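PDB 3ZED: Rna-directed RNA polymerase from Infectious pancreatic necrosis virus, which catalyses the RNA-directed synthesis of RNA from ribonucleoside triphosphates and probably occurs both free and covalently attached to the viral genomic RNA. Local coordinates for residues D268-D273 / A441-N446; S333-P338 / Y421-G426. All blocks are in the same frame, centred on the assembly; numbering follows the deposited sequence.

Interaction 1: D268-D273 / A441-N446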
# COMPACT_ATOMS: atom_id res chain seq x y z
N ASP B 268 17.36 -16.66 -0.16
CA ASP B 268 17.57 -18.11 -0.02
C ASP B 268 18.30 -18.44 1.27
O ASP B 268 17.84 -19.29 2.04
CB ASP B 268 18.41 -18.67 -1.19
CG ASP B 268 17.70 -18.98 -2.49
OD1 ASP B 268 16.61 -18.40 -2.74
OD2 ASP B 268 18.26 -19.76 -3.29
N SER B 269 19.45 -17.78 1.49
CA SER B 269 20.31 -18.02 2.64
C SER B 269 19.62 -17.68 3.95
O SER B 269 19.77 -18.42 4.91
CB SER B 269 21.61 -17.23 2.52
OG SER B 269 22.31 -17.57 1.33
N PHE B 270 18.83 -16.58 3.98
CA PHE B 270 18.14 -16.18 5.19
C PHE B 270 17.07 -17.20 5.61
O PHE B 270 17.08 -17.60 6.77
CB PHE B 270 17.50 -14.77 5.05
CG PHE B 270 16.82 -14.30 6.31
CD1 PHE B 270 17.56 -14.02 7.46
CD2 PHE B 270 15.44 -14.15 6.36
CE1 PHE B 270 16.93 -13.58 8.63
CE2 PHE B 270 14.80 -13.71 7.54
CZ PHE B 270 15.55 -13.43 8.66
N ILE B 271 16.17 -17.60 4.69
CA ILE B 271 15.09 -18.55 4.99
C ILE B 271 15.67 -19.97 5.32
O ILE B 271 15.15 -20.63 6.22
CB ILE B 271 13.98 -18.58 3.87
CG1 ILE B 271 12.68 -19.28 4.33
CG2 ILE B 271 14.46 -19.14 2.52
CD1 ILE B 271 11.87 -18.53 5.38
N ARG B 272 16.77 -20.39 4.63
CA ARG B 272 17.43 -21.68 4.85
C ARG B 272 18.13 -21.71 6.21
O ARG B 272 17.99 -22.69 6.94
CB ARG B 272 18.41 -21.98 3.71
CG ARG B 272 19.39 -23.15 3.94
CD ARG B 272 20.09 -23.60 2.67
NE ARG B 272 20.60 -22.47 1.88
CZ ARG B 272 20.17 -22.16 0.66
NH1 ARG B 272 19.26 -22.92 0.06
NH2 ARG B 272 20.67 -21.11 0.03
N ASP B 273 18.88 -20.63 6.54
CA ASP B 273 19.61 -20.51 7.81
C ASP B 273 18.65 -20.42 8.98
O ASP B 273 18.96 -20.94 10.04
CB ASP B 273 20.56 -19.31 7.82
CG ASP B 273 21.89 -19.50 7.11
OD1 ASP B 273 22.06 -20.54 6.43
OD2 ASP B 273 22.76 -18.62 7.24
N ALA B 441 6.34 -21.10 8.66
CA ALA B 441 5.49 -20.69 9.80
C ALA B 441 6.34 -19.85 10.77
O ALA B 441 5.83 -18.88 11.31
CB ALA B 441 4.93 -21.93 10.52
N THR B 442 7.64 -20.19 10.93
CA THR B 442 8.59 -19.46 11.78
C THR B 442 8.86 -18.08 11.19
O THR B 442 8.81 -17.09 11.92
CB THR B 442 9.89 -20.27 11.94
OG1 THR B 442 9.55 -21.55 12.45
CG2 THR B 442 10.91 -19.59 12.88
N PHE B 443 9.15 -18.01 9.88
CA PHE B 443 9.39 -16.73 9.24
C PHE B 443 8.18 -15.85 9.36
O PHE B 443 8.30 -14.74 9.87
CB PHE B 443 9.79 -16.88 7.76
CG PHE B 443 9.87 -15.55 7.04
CD1 PHE B 443 10.87 -14.63 7.36
CD2 PHE B 443 8.90 -15.19 6.11
CE1 PHE B 443 10.91 -13.37 6.74
CE2 PHE B 443 8.94 -13.92 5.49
CZ PHE B 443 9.94 -13.02 5.81
N ALA B 444 7.00 -16.35 8.96
CA ALA B 444 5.76 -15.56 8.94
C ALA B 444 5.29 -15.13 10.32
O ALA B 444 4.96 -13.95 10.49
CB ALA B 444 4.66 -16.33 8.23
N MET B 445 5.26 -16.06 11.29
CA MET B 445 4.71 -15.78 12.62
C MET B 445 5.70 -15.23 13.62
O MET B 445 5.33 -14.39 14.44
CB MET B 445 4.07 -17.05 13.24
CG MET B 445 2.97 -17.71 12.38
SD MET B 445 1.68 -16.59 11.72
CE MET B 445 0.96 -15.98 13.22
N ASN B 446 6.92 -15.74 13.62
CA ASN B 446 7.85 -15.43 14.68
C ASN B 446 8.91 -14.40 14.34
O ASN B 446 9.48 -13.84 15.28
CB ASN B 446 8.55 -16.73 15.14
CG ASN B 446 7.60 -17.83 15.55
OD1 ASN B 446 7.44 -18.81 14.86
ND2 ASN B 446 6.97 -17.70 16.70
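F443 meets F270 and I271 in a small buried apolar contact between helices 260-278 and 438-452, within the palm region of the birnavirus RNA polymerase. The nearest CA atoms are those of I271 and F443, 7.3 Å apart, and the two segments together bury 124 Å². F443 supplies the whole of the share of 441-446 in the contact. Its CG stands anti to the backbone N (chi1 173°), which places the ring against F270, and the two side chains cross at about a right angle. F443 CE1 lies near the plane of the F270 ring, at its edge, 4.0 Å from F270 CE2. L331 of helix 326-340 touches all three side chains, while F294 packs edge-to-face with F270. From F443 to N446 the helix widens into a pi-type turn, and the N446 amide is used twice, by R732 NH1 at OD1 and by S781 OG at ND2. The closest approach between the segments is at the root of the F443 side chain, where I271 CD1 lies 3.6 Å from F443 CB.

Interaction 2: S333-P338 / Y421-G426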
# COMPACT_ATOMS: atom_id res chain seq x y z
N SER B 333 6.28 -10.89 0.23
CA SER B 333 5.40 -10.90 -0.95
C SER B 333 5.03 -12.31 -1.34
O SER B 333 3.94 -12.48 -1.88
CB SER B 333 6.04 -10.16 -2.12
OG SER B 333 6.22 -8.81 -1.76
N MET B 334 5.89 -13.30 -1.05
CA MET B 334 5.59 -14.72 -1.30
C MET B 334 4.41 -15.20 -0.42
O MET B 334 3.71 -16.13 -0.79
CB MET B 334 6.84 -15.58 -1.06
CG MET B 334 7.79 -15.58 -2.22
SD MET B 334 9.38 -16.36 -1.84
CE MET B 334 8.90 -18.08 -1.71
N VAL B 335 4.16 -14.56 0.73
CA VAL B 335 3.06 -14.92 1.64
C VAL B 335 1.76 -14.20 1.22
O VAL B 335 0.70 -14.81 1.14
CB VAL B 335 3.43 -14.63 3.14
CG1 VAL B 335 2.29 -15.02 4.09
CG2 VAL B 335 4.74 -15.32 3.54
N SER B 336 1.84 -12.89 0.96
CA SER B 336 0.66 -12.08 0.67
C SER B 336 0.13 -12.13 -0.77
O SER B 336 -1.07 -12.33 -0.94
CB SER B 336 0.91 -10.62 1.04
OG SER B 336 2.07 -10.12 0.41
N THR B 337 0.99 -11.93 -1.79
CA THR B 337 0.56 -11.78 -3.17
C THR B 337 -0.15 -13.03 -3.75
O THR B 337 -1.17 -12.79 -4.39
CB THR B 337 1.67 -11.24 -4.09
OG1 THR B 337 2.74 -12.16 -4.16
CG2 THR B 337 2.21 -9.89 -3.62
N PRO B 338 0.22 -14.32 -3.50
CA PRO B 338 -0.57 -15.43 -4.07
C PRO B 338 -2.00 -15.48 -3.51
O PRO B 338 -2.91 -15.92 -4.21
CB PRO B 338 0.23 -16.69 -3.68
CG PRO B 338 1.61 -16.20 -3.42
CD PRO B 338 1.40 -14.85 -2.76
N TYR B 421 -4.15 -14.75 9.94
CA TYR B 421 -5.30 -14.76 9.03
C TYR B 421 -4.93 -15.31 7.64
O TYR B 421 -5.65 -16.16 7.12
CB TYR B 421 -5.90 -13.35 8.91
CG TYR B 421 -7.09 -13.28 7.98
CD1 TYR B 421 -8.28 -13.93 8.29
CD2 TYR B 421 -7.03 -12.56 6.79
CE1 TYR B 421 -9.37 -13.89 7.43
CE2 TYR B 421 -8.12 -12.50 5.93
CZ TYR B 421 -9.29 -13.18 6.25
OH TYR B 421 -10.37 -13.10 5.41
N LEU B 422 -3.79 -14.88 7.08
CA LEU B 422 -3.34 -15.35 5.77
C LEU B 422 -2.97 -16.84 5.78
O LEU B 422 -3.31 -17.56 4.85
CB LEU B 422 -2.13 -14.53 5.29
CG LEU B 422 -2.35 -13.03 4.96
CD1 LEU B 422 -1.05 -12.37 4.60
CD2 LEU B 422 -3.30 -12.83 3.78
N LEU B 423 -2.30 -17.32 6.85
CA LEU B 423 -1.86 -18.72 6.93
C LEU B 423 -2.99 -19.68 7.27
O LEU B 423 -2.92 -20.82 6.86
CB LEU B 423 -0.70 -18.90 7.91
CG LEU B 423 0.71 -18.93 7.29
CD1 LEU B 423 1.08 -17.56 6.67
CD2 LEU B 423 1.76 -19.33 8.32
N THR B 424 -4.04 -19.22 7.98
CA THR B 424 -5.17 -20.09 8.34
C THR B 424 -6.25 -20.06 7.24
O THR B 424 -6.77 -21.11 6.89
CB THR B 424 -5.75 -19.73 9.74
OG1 THR B 424 -6.18 -18.37 9.77
CG2 THR B 424 -4.77 -19.97 10.87
N ARG B 425 -6.60 -18.89 6.70
CA ARG B 425 -7.67 -18.76 5.72
C ARG B 425 -7.18 -18.81 4.26
O ARG B 425 -7.98 -19.13 3.38
CB ARG B 425 -8.49 -17.46 5.96
CG ARG B 425 -9.61 -17.57 7.01
CD ARG B 425 -9.09 -17.79 8.43
NE ARG B 425 -10.19 -17.81 9.39
CZ ARG B 425 -10.07 -18.06 10.69
NH1 ARG B 425 -8.88 -18.30 11.22
NH2 ARG B 425 -11.15 -18.06 11.46
N GLY B 426 -5.92 -18.49 4.02
CA GLY B 426 -5.36 -18.48 2.67
C GLY B 426 -4.57 -19.74 2.37
O GLY B 426 -5.00 -20.59 1.59
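V335 and S336 of helix 326-340 pack against L422 and L423 of helix 412-426. The axes of the two short segments approach to 10.4 Å and make an angle of 48° between their N-to-C directions. Together the segments bury 135 Å². At the start of 333-338, S333 O accepts two bonds from the next turn: T337 N at 3.0 Å and T337 OG1 at 2.6 Å reach it from opposite faces of its carbonyl plane. V335 follows, with CG1 anti to the backbone N (chi1 180°), and this methyl is the one that reaches across. V335 CG1 sits 3.8 Å from L423 CD1 and 4.3 Å from L422 CD1, touching one methyl of each of two consecutive leucines, so that methyl groups carry the packing. The carbonyl of V335 also takes a hydrogen bond from W427 NE1, a polar tie just beyond 421-426. S336 and L422 have the nearest CA atoms across the contact, 7.3 Å apart, and S336 CB meets L422 CD1 at 4.4 Å. Further on, the nitrogen of P338 makes no bond to the preceding turn, and the helix is kinked there. Helix 412-426 has a pi-type turn at 422-426, and its R425 faces other partners: NH1 bonds to T424 OG1 at 3.1 Å, nearly straight at 169°, while salt bridges to E195 and E202 further fix the guanidinium. With buried apolar side chains between the helices and charged pairs to helix 194-204, this is helix-to-helix core packing within the palm region of a birnavirus RNA-dependent RNA polymerase.

Overall arrangement
Both contacts lie in the palm region of the polymerase, on the same side of the chain's centre, with their own centres about 15 Å apart. Along the chain the order is 268-273, 333-338, 421-426, 441-446, so interaction 2 falls between the two segments of interaction 1. Helices 412-426 and 438-452 are successive, and they connect the contacts directly: L423 CD1 lies 4.1 Å from A444 CB. Helix 326-340 forms a second bridge, since it carries V335 and S336 of interaction 2 while its L331 packs on F270, I271 and F443. Four helices, two of them successive, are thus linked by a chain of apolar contacts, consistent with a common core, which helix 724-732 also touches through L423 and M445.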